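Local coordinates for B12-binding domain-containing protein (Kitasatospora setae, PDB 6WTE) that binds cobalamin and a [4Fe-4S] cluster and probably acts as a methyltransferase of the radical S-adenosylmethionine superfamily that works by non-radical catalysis, at residues F113-V116 with E117-G120. Residues are numbered along the deposited sequence; the frame is centred on the assembly and turned at random.
Sequences FALV and EYFG
L115 and F119 sit one helical turn apart, lie alongside each other and extend in the same direction. L115 CD2 lies over one face of the F119 ring, with CZ as its nearest ring atom at 4.0 Å. Nearer the backbone, L115 CB meets F119 CE2 at 4.0 Å. Both side chains place CG anti to the carbonyl carbon (chi1 -73° and -68°), which keeps them together. The same L115 CD2 also meets Y118 CD2 at 4.2 Å, so one methyl touches two rings. Y118 instead turns CG anti to its backbone N (chi1 176°), and its ring leads away from F113-V116. There it meets F465, while Y118 and F119 touch helix 83-96 and F108 packs on L115, V116 and F119.

E117 extends from the other side of the helix. Its CG passes F113 O at 3.3 Å.

The backbone bonds are those of an alpha-helix: E117 N to F113 O, Y118 N to A114 O, and F119 N to L115 O at 2.8 Å. The bond from G120 N to V116 O is weak. Here the helix ends in a Schellman motif with G120 as C-prime residue; its positive phi is one that glycine readily adopts. G120 N also makes a weak bond to E117 O.

The contact closes helix 112-119 of the B12-binding domain. L115 also lies close to T71, a cobalamin-binding residue. The chemistry of the contact implies an apolar face gathered around L115 and F119, with the polar end of E117 set apart, its OE2 hydrogen-bonded to the backbone N-H of A160.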
ATOM      1  N   PHE A 113       7.346  -3.113 -15.349  1.00 10.14           N
ATOM      2  CA  PHE A 113       7.712  -3.705 -16.633  1.00 10.39           C
ATOM      3  C   PHE A 113       7.215  -5.142 -16.732  1.00 10.55           C
ATOM      4  O   PHE A 113       6.679  -5.550 -17.770  1.00 11.70           O
ATOM      5  CB  PHE A 113       9.233  -3.658 -16.835  1.00 10.51           C
ATOM      6  CG  PHE A 113       9.787  -2.274 -17.018  1.00 10.45           C
ATOM      7  CD1 PHE A 113       9.986  -1.444 -15.928  1.00 11.67           C
ATOM      8  CD2 PHE A 113      10.122  -1.809 -18.279  1.00 11.11           C
ATOM      9  CE1 PHE A 113      10.511  -0.169 -16.095  1.00 12.62           C
ATOM     10  CE2 PHE A 113      10.646  -0.538 -18.450  1.00 13.32           C
ATOM     11  CZ  PHE A 113      10.839   0.282 -17.357  1.00 12.54           C
ATOM     12  N   ALA A 114       7.401  -5.925 -15.667  1.00 10.88           N
ATOM     13  CA  ALA A 114       6.896  -7.293 -15.657  1.00 12.38           C
ATOM     14  C   ALA A 114       5.390  -7.320 -15.856  1.00 10.72           C
ATOM     15  O   ALA A 114       4.866  -8.175 -16.575  1.00 10.96           O
ATOM     16  CB  ALA A 114       7.270  -7.987 -14.347  1.00 10.77           C
ATOM     17  N   LEU A 115       4.673  -6.389 -15.225  1.00 13.38           N
ATOM     18  CA  LEU A 115       3.222  -6.426 -15.306  1.00 10.56           C
ATOM     19  C   LEU A 115       2.717  -5.938 -16.658  1.00 12.46           C
ATOM     20  O   LEU A 115       1.729  -6.473 -17.171  1.00 12.32           O
ATOM     21  CB  LEU A 115       2.613  -5.612 -14.162  1.00 10.90           C
ATOM     22  CG  LEU A 115       2.758  -6.323 -12.815  1.00 10.79           C
ATOM     23  CD1 LEU A 115       2.074  -5.536 -11.698  1.00 12.38           C
ATOM     24  CD2 LEU A 115       2.189  -7.732 -12.906  1.00 12.31           C
ATOM     25  N   VAL A 116       3.368  -4.933 -17.256  1.00 11.94           N
ATOM     26  CA  VAL A 116       2.987  -4.541 -18.610  1.00 10.67           C
ATOM     27  C   VAL A 116       3.070  -5.746 -19.541  1.00 13.47           C
ATOM     28  O   VAL A 116       2.152  -6.016 -20.326  1.00 12.58           O
ATOM     29  CB  VAL A 116       3.861  -3.380 -19.122  1.00 11.75           C
ATOM     30  CG1 VAL A 116       3.699  -3.243 -20.625  1.00 11.58           C
ATOM     31  CG2 VAL A 116       3.471  -2.065 -18.464  1.00 10.39           C
ATOM     32  N   GLU A 117       4.158  -6.515 -19.436  1.00 12.97           N
ATOM     33  CA  GLU A 117       4.327  -7.671 -20.311  1.00 13.35           C
ATOM     34  C   GLU A 117       3.388  -8.809 -19.924  1.00 12.99           C
ATOM     35  O   GLU A 117       2.805  -9.463 -20.799  1.00 12.37           O
ATOM     36  CB  GLU A 117       5.792  -8.125 -20.291  1.00 11.51           C
ATOM     37  CG  GLU A 117       6.766  -7.025 -20.719  1.00 12.95           C
ATOM     38  CD  GLU A 117       8.173  -7.534 -20.978  1.00 14.52           C
ATOM     39  OE1 GLU A 117       8.398  -8.754 -20.855  1.00 14.31           O
ATOM     40  OE2 GLU A 117       9.061  -6.706 -21.283  1.00 13.98           O
ATOM     41  N   TYR A 118       3.219  -9.054 -18.619  1.00 11.58           N
ATOM     42  CA  TYR A 118       2.330 -10.121 -18.160  1.00 12.13           C
ATOM     43  C   TYR A 118       0.882  -9.847 -18.556  1.00 13.08           C
ATOM     44  O   TYR A 118       0.173 -10.742 -19.029  1.00 14.49           O
ATOM     45  CB  TYR A 118       2.452 -10.265 -16.641  1.00 12.42           C
ATOM     46  CG  TYR A 118       1.518 -11.260 -15.988  1.00 11.63           C
ATOM     47  CD1 TYR A 118       1.683 -12.629 -16.170  1.00 11.99           C
ATOM     48  CD2 TYR A 118       0.492 -10.832 -15.155  1.00 12.78           C
ATOM     49  CE1 TYR A 118       0.841 -13.539 -15.550  1.00 14.81           C
ATOM     50  CE2 TYR A 118      -0.359 -11.736 -14.529  1.00 12.71           C
ATOM     51  CZ  TYR A 118      -0.178 -13.082 -14.729  1.00 16.27           C
ATOM     52  OH  TYR A 118      -1.021 -13.971 -14.107  1.00 18.92           O
ATOM     53  N   PHE A 119       0.422  -8.610 -18.352  1.00 11.63           N
ATOM     54  CA  PHE A 119      -0.954  -8.257 -18.700  1.00 13.18           C
ATOM     55  C   PHE A 119      -1.158  -8.142 -20.203  1.00 16.07           C
ATOM     56  O   PHE A 119      -2.306  -8.189 -20.666  1.00 13.88           O
ATOM     57  CB  PHE A 119      -1.350  -6.934 -18.050  1.00 14.59           C
ATOM     58  CG  PHE A 119      -1.460  -6.985 -16.548  1.00 11.64           C
ATOM     59  CD1 PHE A 119      -1.825  -8.149 -15.892  1.00 11.93           C
ATOM     60  CD2 PHE A 119      -1.223  -5.848 -15.802  1.00 10.65           C
ATOM     61  CE1 PHE A 119      -1.940  -8.177 -14.503  1.00 10.97           C
ATOM     62  CE2 PHE A 119      -1.330  -5.867 -14.426  1.00 13.37           C
ATOM     63  CZ  PHE A 119      -1.688  -7.039 -13.777  1.00 12.72           C
ATOM     64  N   GLY A 120      -0.083  -7.971 -20.965  1.00 12.91           N
ATOM     65  CA  GLY A 120      -0.210  -7.810 -22.401  1.00 13.96           C
ATOM     66  C   GLY A 120      -0.793  -6.481 -22.818  1.00 17.42           C
ATOM     67  O   GLY A 120      -1.530  -6.418 -23.808  1.00 16.22           O
TER